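Local coordinates for protein putative branched-chain amino acid ABC transporter (Chromobacterium violaceum, PDB 4PYR) that is a putative LppC-type lipoprotein of periplasmic-binding-protein fold that binds glutathione between its two lobes and may act as an enzyme regulator, at residues 168-182 with 192-205. Residues are numbered along the deposited sequence; the frame is centred on the assembly and turned at random.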
ATOM      1  N   LEU A 168      27.008  -6.068 -12.625  1.00 30.11           N
ATOM      2  CA  LEU A 168      27.991  -5.738 -11.615  1.00 28.69           C
ATOM      3  C   LEU A 168      28.962  -4.650 -12.050  1.00 30.05           C
ATOM      4  O   LEU A 168      29.379  -3.859 -11.232  1.00 32.37           O
ATOM      5  CB  LEU A 168      28.775  -6.991 -11.208  1.00 28.91           C
ATOM      6  CG  LEU A 168      27.905  -8.133 -10.684  1.00 28.14           C
ATOM      7  CD1 LEU A 168      28.781  -9.329 -10.334  1.00 30.38           C
ATOM      8  CD2 LEU A 168      27.027  -7.759  -9.513  1.00 26.43           C
ATOM      9  N   GLN A 169      29.345  -4.625 -13.327  1.00 31.66           N
ATOM     10  CA  GLN A 169      30.185  -3.546 -13.824  1.00 35.98           C
ATOM     11  C   GLN A 169      29.454  -2.197 -13.763  1.00 34.86           C
ATOM     12  O   GLN A 169      30.014  -1.213 -13.283  1.00 36.03           O
ATOM     13  CB  GLN A 169      30.646  -3.821 -15.236  1.00 38.61           C
ATOM     14  CG  GLN A 169      31.525  -2.696 -15.777  1.00 35.04           C
ATOM     15  CD  GLN A 169      32.701  -3.161 -16.555  1.00 43.50           C
ATOM     16  OE1 GLN A 169      33.718  -2.448 -16.646  1.00 53.45           O
ATOM     17  NE2 GLN A 169      32.602  -4.355 -17.141  1.00 37.77           N
ATOM     18  N   ALA A 170      28.206  -2.165 -14.226  1.00 35.16           N
ATOM     19  CA  ALA A 170      27.394  -0.943 -14.154  1.00 31.27           C
ATOM     20  C   ALA A 170      27.193  -0.517 -12.724  1.00 31.05           C
ATOM     21  O   ALA A 170      27.208   0.672 -12.430  1.00 34.61           O
ATOM     22  CB  ALA A 170      26.053  -1.148 -14.816  1.00 31.70           C
ATOM     23  N   ALA A 171      26.989  -1.488 -11.821  1.00 29.42           N
ATOM     24  CA  ALA A 171      26.748  -1.175 -10.403  1.00 27.82           C
ATOM     25  C   ALA A 171      27.985  -0.548  -9.760  1.00 26.98           C
ATOM     26  O   ALA A 171      27.861   0.274  -8.862  1.00 37.44           O
ATOM     27  CB  ALA A 171      26.302  -2.403  -9.626  1.00 31.18           C
ATOM     28  N   GLY A 172      29.168  -0.941 -10.232  1.00 37.19           N
ATOM     29  CA  GLY A 172      30.428  -0.371  -9.793  1.00 36.54           C
ATOM     30  C   GLY A 172      30.584   1.109 -10.081  1.00 37.62           C
ATOM     31  O   GLY A 172      31.328   1.780  -9.393  1.00 40.38           O
ATOM     32  N   GLN A 173      29.897   1.614 -11.111  1.00 37.01           N
ATOM     33  CA  GLN A 173      29.985   3.020 -11.485  1.00 35.48           C
ATOM     34  C   GLN A 173      28.912   3.866 -10.794  1.00 32.67           C
ATOM     35  O   GLN A 173      28.865   5.085 -10.977  1.00 39.93           O
ATOM     36  CB  GLN A 173      29.808   3.163 -12.992  1.00 39.95           C
ATOM     37  CG  GLN A 173      30.743   2.311 -13.834  1.00 36.72           C
ATOM     38  CD  GLN A 173      30.293   2.221 -15.273  1.00 47.32           C
ATOM     39  OE1 GLN A 173      29.480   3.024 -15.724  1.00 51.94           O
ATOM     40  NE2 GLN A 173      30.817   1.246 -16.007  1.00 46.39           N
ATOM     41  N   ALA A 174      28.035   3.210 -10.054  1.00 27.89           N
ATOM     42  CA  ALA A 174      26.888   3.850  -9.398  1.00 27.75           C
ATOM     43  C   ALA A 174      27.182   4.191  -7.941  1.00 30.37           C
ATOM     44  O   ALA A 174      28.021   3.551  -7.293  1.00 33.40           O
ATOM     45  CB  ALA A 174      25.692   2.935  -9.475  1.00 25.21           C
ATOM     46  N   ASP A 175      26.485   5.191  -7.412  1.00 27.86           N
ATOM     47  CA  ASP A 175      26.626   5.523  -5.986  1.00 29.17           C
ATOM     48  C   ASP A 175      25.498   4.936  -5.118  1.00 24.41           C
ATOM     49  O   ASP A 175      25.484   5.129  -3.885  1.00 26.21           O
ATOM     50  CB  ASP A 175      26.841   7.029  -5.749  1.00 30.40           C
ATOM     51  CG  ASP A 175      25.623   7.859  -6.045  1.00 28.63           C
ATOM     52  OD1 ASP A 175      24.690   7.359  -6.688  1.00 27.22           O
ATOM     53  OD2 ASP A 175      25.600   9.042  -5.608  1.00 33.57           O
ATOM     54  N   ALA A 176      24.583   4.200  -5.756  1.00 21.70           N
ATOM     55  CA  ALA A 176      23.588   3.394  -5.060  1.00 20.54           C
ATOM     56  C   ALA A 176      22.892   2.496  -6.059  1.00 20.06           C
ATOM     57  O   ALA A 176      22.921   2.757  -7.271  1.00 20.91           O
ATOM     58  CB  ALA A 176      22.566   4.289  -4.370  1.00 22.91           C
ATOM     59  N   VAL A 177      22.224   1.472  -5.546  1.00 19.10           N
ATOM     60  CA  VAL A 177      21.415   0.584  -6.362  1.00 17.12           C
ATOM     61  C   VAL A 177      19.974   0.600  -5.873  1.00 16.28           C
ATOM     62  O   VAL A 177      19.733   0.450  -4.688  1.00 19.16           O
ATOM     63  CB  VAL A 177      21.973  -0.842  -6.362  1.00 19.28           C
ATOM     64  CG1 VAL A 177      21.087  -1.781  -7.164  1.00 20.61           C
ATOM     65  CG2 VAL A 177      23.361  -0.783  -6.907  1.00 20.33           C
ATOM     66  N   ALA A 178      19.032   0.759  -6.788  1.00 15.73           N
ATOM     67  CA  ALA A 178      17.615   0.658  -6.489  1.00 15.32           C
ATOM     68  C   ALA A 178      17.089  -0.624  -7.066  1.00 16.46           C
ATOM     69  O   ALA A 178      17.305  -0.869  -8.238  1.00 16.31           O
ATOM     70  CB  ALA A 178      16.880   1.836  -7.117  1.00 16.48           C
ATOM     71  N   LEU A 179      16.463  -1.466  -6.254  1.00 16.37           N
ATOM     72  CA  LEU A 179      15.943  -2.723  -6.691  1.00 15.48           C
ATOM     73  C   LEU A 179      14.454  -2.683  -6.939  1.00 17.09           C
ATOM     74  O   LEU A 179      13.681  -2.350  -6.043  1.00 17.55           O
ATOM     75  CB  LEU A 179      16.216  -3.821  -5.649  1.00 17.36           C
ATOM     76  CG  LEU A 179      17.691  -4.020  -5.286  1.00 19.42           C
ATOM     77  CD1 LEU A 179      17.909  -5.189  -4.317  1.00 24.49           C
ATOM     78  CD2 LEU A 179      18.523  -4.285  -6.543  1.00 22.86           C
ATOM     79  N   ALA A 180      14.046  -3.059  -8.143  1.00 15.15           N
ATOM     80  CA  ALA A 180      12.676  -3.441  -8.417  1.00 14.93           C
ATOM     81  C   ALA A 180      12.759  -4.856  -8.921  1.00 16.55           C
ATOM     82  O   ALA A 180      12.815  -5.096 -10.120  1.00 18.06           O
ATOM     83  CB  ALA A 180      12.100  -2.544  -9.499  1.00 16.68           C
ATOM     84  N   LEU A 181      12.861  -5.799  -7.976  1.00 16.64           N
ATOM     85  CA  LEU A 181      13.303  -7.143  -8.256  1.00 19.65           C
ATOM     86  C   LEU A 181      12.674  -8.042  -7.215  1.00 19.34           C
ATOM     87  O   LEU A 181      12.526  -7.653  -6.035  1.00 19.27           O
ATOM     88  CB  LEU A 181      14.845  -7.128  -8.142  1.00 21.71           C
ATOM     89  CG  LEU A 181      15.641  -8.332  -8.618  1.00 20.87           C
ATOM     90  CD1 LEU A 181      15.261  -8.693 -10.038  1.00 21.76           C
ATOM     91  CD2 LEU A 181      17.124  -8.071  -8.424  1.00 22.21           C
ATOM     92  N   ASP A 182      12.302  -9.257  -7.635  1.00 20.14           N
ATOM     93  CA  ASP A 182      11.718 -10.222  -6.733  1.00 22.75           C
ATOM     94  C   ASP A 182      12.738 -10.592  -5.634  1.00 22.42           C
ATOM     95  O   ASP A 182      13.960 -10.523  -5.839  1.00 21.06           O
ATOM     96  CB  ASP A 182      11.320 -11.473  -7.507  1.00 25.83           C
ATOM     97  CG  ASP A 182      12.492 -12.063  -8.290  1.00 27.55           C
ATOM     98  OD1 ASP A 182      12.863 -11.501  -9.366  1.00 29.01           O
ATOM     99  OD2 ASP A 182      13.111 -13.015  -7.796  1.00 30.13           O
ATOM    100  N   ALA A 192      26.175 -10.601  -4.615  1.00 27.95           N
ATOM    101  CA  ALA A 192      27.188 -10.358  -5.646  1.00 26.83           C
ATOM    102  C   ALA A 192      27.742  -8.938  -5.670  1.00 27.01           C
ATOM    103  O   ALA A 192      28.825  -8.691  -6.206  1.00 26.94           O
ATOM    104  CB  ALA A 192      26.580 -10.695  -6.989  1.00 28.11           C
ATOM    105  N   LEU A 193      26.960  -7.988  -5.170  1.00 27.08           N
ATOM    106  CA  LEU A 193      27.345  -6.599  -5.260  1.00 28.11           C
ATOM    107  C   LEU A 193      28.456  -6.342  -4.297  1.00 29.71           C
ATOM    108  O   LEU A 193      28.615  -7.054  -3.295  1.00 32.69           O
ATOM    109  CB  LEU A 193      26.178  -5.700  -4.878  1.00 23.74           C
ATOM    110  CG  LEU A 193      25.077  -5.593  -5.936  1.00 26.18           C
ATOM    111  CD1 LEU A 193      23.921  -4.798  -5.360  1.00 24.08           C
ATOM    112  CD2 LEU A 193      25.612  -4.919  -7.193  1.00 28.15           C
ATOM    113  N   THR A 194      29.211  -5.285  -4.559  1.00 32.68           N
ATOM    114  CA  THR A 194      30.233  -4.890  -3.605  1.00 35.43           C
ATOM    115  C   THR A 194      29.547  -4.668  -2.237  1.00 34.18           C
ATOM    116  O   THR A 194      28.435  -4.122  -2.188  1.00 34.20           O
ATOM    117  CB  THR A 194      30.943  -3.624  -4.059  1.00 40.74           C
ATOM    118  OG1 THR A 194      31.040  -3.622  -5.487  1.00 51.43           O
ATOM    119  CG2 THR A 194      32.283  -3.546  -3.478  1.00 38.48           C
ATOM    120  N   PRO A 195      30.187  -5.109  -1.129  1.00 36.28           N
ATOM    121  CA  PRO A 195      29.417  -5.108   0.140  1.00 33.95           C
ATOM    122  C   PRO A 195      28.956  -3.737   0.659  1.00 36.83           C
ATOM    123  O   PRO A 195      27.963  -3.654   1.384  1.00 38.91           O
ATOM    124  CB  PRO A 195      30.370  -5.758   1.130  1.00 41.14           C
ATOM    125  CG  PRO A 195      31.268  -6.588   0.279  1.00 43.17           C
ATOM    126  CD  PRO A 195      31.485  -5.785  -0.964  1.00 40.58           C
ATOM    127  N   ASP A 196      29.666  -2.693   0.267  1.00 33.03           N
ATOM    128  CA  ASP A 196      29.458  -1.339   0.777  1.00 35.33           C
ATOM    129  C   ASP A 196      28.516  -0.467  -0.056  1.00 29.15           C
ATOM    130  O   ASP A 196      28.133   0.592   0.412  1.00 37.49           O
ATOM    131  CB  ASP A 196      30.814  -0.625   0.836  1.00 35.34           C
ATOM    132  CG  ASP A 196      31.584  -0.726  -0.499  1.00 35.42           C
ATOM    133  OD1 ASP A 196      31.970  -1.862  -0.874  1.00 49.18           O
ATOM    134  OD2 ASP A 196      31.779   0.312  -1.182  1.00 46.97           O
ATOM    135  N   VAL A 197      28.165  -0.862  -1.285  1.00 29.36           N
ATOM    136  CA  VAL A 197      27.323   0.012  -2.077  1.00 25.06           C
ATOM    137  C   VAL A 197      25.941   0.076  -1.439  1.00 25.01           C
ATOM    138  O   VAL A 197      25.369  -0.935  -1.075  1.00 22.63           O
ATOM    139  CB  VAL A 197      27.222  -0.353  -3.583  1.00 27.45           C
ATOM    140  CG1 VAL A 197      26.579  -1.705  -3.774  1.00 25.49           C
ATOM    141  CG2 VAL A 197      26.452   0.721  -4.349  1.00 26.26           C
ATOM    142  N   PRO A 198      25.393   1.303  -1.280  1.00 22.75           N
ATOM    143  CA  PRO A 198      24.036   1.404  -0.755  1.00 21.31           C
ATOM    144  C   PRO A 198      23.005   0.769  -1.682  1.00 18.02           C
ATOM    145  O   PRO A 198      23.013   1.037  -2.891  1.00 19.16           O
ATOM    146  CB  PRO A 198      23.816   2.908  -0.684  1.00 22.75           C
ATOM    147  CG  PRO A 198      25.154   3.520  -0.615  1.00 25.25           C
ATOM    148  CD  PRO A 198      26.061   2.611  -1.375  1.00 25.82           C
ATOM    149  N   VAL A 199      22.128  -0.062  -1.128  1.00 18.07           N
ATOM    150  CA  VAL A 199      21.116  -0.769  -1.872  1.00 16.85           C
ATOM    151  C   VAL A 199      19.766  -0.444  -1.222  1.00 16.63           C
ATOM    152  O   VAL A 199      19.633  -0.467  -0.001  1.00 16.78           O
ATOM    153  CB  VAL A 199      21.366  -2.294  -1.897  1.00 17.27           C
ATOM    154  CG1 VAL A 199      20.250  -3.018  -2.643  1.00 18.34           C
ATOM    155  CG2 VAL A 199      22.736  -2.570  -2.529  1.00 19.30           C
ATOM    156  N   TYR A 200      18.793  -0.106  -2.064  1.00 15.91           N
ATOM    157  CA  TYR A 200      17.473   0.283  -1.651  1.00 14.99           C
ATOM    158  C   TYR A 200      16.402  -0.542  -2.322  1.00 14.80           C
ATOM    159  O   TYR A 200      16.561  -0.976  -3.469  1.00 16.39           O
ATOM    160  CB  TYR A 200      17.238   1.716  -2.113  1.00 15.63           C
ATOM    161  CG  TYR A 200      18.070   2.763  -1.445  1.00 16.18           C
ATOM    162  CD1 TYR A 200      19.403   2.986  -1.813  1.00 16.89           C
ATOM    163  CD2 TYR A 200      17.520   3.567  -0.448  1.00 18.04           C
ATOM    164  CE1 TYR A 200      20.156   3.963  -1.211  1.00 19.20           C
ATOM    165  CE2 TYR A 200      18.240   4.587   0.136  1.00 17.91           C
ATOM    166  CZ  TYR A 200      19.557   4.795  -0.211  1.00 18.40           C
ATOM    167  OH  TYR A 200      20.303   5.822   0.379  1.00 20.91           O
ATOM    168  N   GLY A 201      15.297  -0.748  -1.645  1.00 13.83           N
ATOM    169  CA  GLY A 201      14.125  -1.382  -2.231  1.00 14.76           C
ATOM    170  C   GLY A 201      12.835  -0.834  -1.601  1.00 15.51           C
ATOM    171  O   GLY A 201      12.858  -0.054  -0.661  1.00 16.70           O
ATOM    172  N   THR A 202      11.720  -1.314  -2.125  1.00 16.02           N
ATOM    173  CA  THR A 202      10.419  -1.082  -1.572  1.00 17.33           C
ATOM    174  C   THR A 202      10.038  -2.234  -0.646  1.00 17.34           C
ATOM    175  O   THR A 202      10.848  -3.129  -0.388  1.00 18.89           O
ATOM    176  CB  THR A 202       9.342  -0.917  -2.663  1.00 17.52           C
ATOM    177  OG1 THR A 202       9.195  -2.154  -3.385  1.00 18.19           O
ATOM    178  CG2 THR A 202       9.747   0.117  -3.619  1.00 19.08           C
ATOM    179  N   SER A 203       8.787  -2.256  -0.187  1.00 18.77           N
ATOM    180  CA  SER A 203       8.332  -3.276   0.721  1.00 20.95           C
ATOM    181  C   SER A 203       8.275  -4.637   0.033  1.00 21.32           C
ATOM    182  O   SER A 203       8.048  -5.602   0.700  1.00 21.49           O
ATOM    183  CB  SER A 203       6.956  -2.917   1.304  1.00 19.75           C
ATOM    184  OG  SER A 203       5.919  -2.983   0.346  1.00 19.79           O
ATOM    185  N   GLN A 204       8.405  -4.655  -1.303  1.00 20.94           N
ATOM    186  CA  GLN A 204       8.602  -5.873  -2.085  1.00 21.53           C
ATOM    187  C   GLN A 204       9.642  -6.786  -1.418  1.00 20.22           C
ATOM    188  O   GLN A 204       9.483  -8.016  -1.421  1.00 22.44           O
ATOM    189  CB  GLN A 204       9.029  -5.492  -3.527  1.00 20.69           C
ATOM    190  CG  GLN A 204       9.313  -6.652  -4.482  1.00 22.34           C
ATOM    191  CD  GLN A 204       9.886  -6.150  -5.791  1.00 19.42           C
ATOM    192  OE1 GLN A 204      10.715  -5.214  -5.815  1.00 19.79           O
ATOM    193  NE2 GLN A 204       9.469  -6.771  -6.889  1.00 20.53           N
ATOM    194  N   LEU A 205      10.680  -6.189  -0.833  1.00 19.61           N
ATOM    195  CA  LEU A 205      11.785  -6.981  -0.231  1.00 20.23           C
ATOM    196  C   LEU A 205      11.555  -7.474   1.164  1.00 22.35           C
ATOM    197  O   LEU A 205      12.284  -8.356   1.641  1.00 23.96           O
ATOM    198  CB  LEU A 205      13.070  -6.160  -0.261  1.00 19.38           C
ATOM    199  CG  LEU A 205      13.446  -5.701  -1.666  1.00 20.15           C
ATOM    200  CD1 LEU A 205      14.746  -4.955  -1.585  1.00 20.47           C
ATOM    201  CD2 LEU A 205      13.545  -6.860  -2.648  1.00 25.27           C
TER
HETATM  202  O   HOH W   1      11.538  -2.965  -4.454  1.00 22.09           O
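V177 and V199 sit side by side on neighbouring parallel strands, 176-180 and 199-201, which helix 183-192 joins in a beta-alpha-beta crossover of the periplasmic-binding-protein fold. Backbone hydrogen bonds alternate across the pair: V177 N to P198 O (2.8 Å), Y200 N back to V177 O, and L179 N to Y200 O. On the face carrying V177, L179 and V199, L179 can be followed outward: CB and CG pass Y200 O, CG also touches V199 CG1, and CD1 ends 3.6 Å from V199 CG1 and against L205 CD1. Helix 183-192 covers this leucine through A186 and L189. Beyond the strands, L193 CD2 bridges A171 CB (3.6 Å) and L168 CD2, packing the residue that follows the crossover helix against helix 165-172. The other face carries A178 and Y200; the Y200 ring has V177 O near its edge, in plane, while CE1 meets A176 CB, and the Y200 hydroxyl is hydrogen-bonded to D120 and R122. Past the strand ends, Q204 reaches back with CG anti to its backbone N (chi1 179°) and the chain extended. Its OE1 accepts L181 N at 3.1 Å, a bent bond (137° at the hydrogen) whose donor lies above the amide carbonyl plane, while NE2 is hydrogen-bonded to S135. One water donates to both L179 O (2.7 Å) and Q204 OE1 (2.8 Å) and accepts from T202 N.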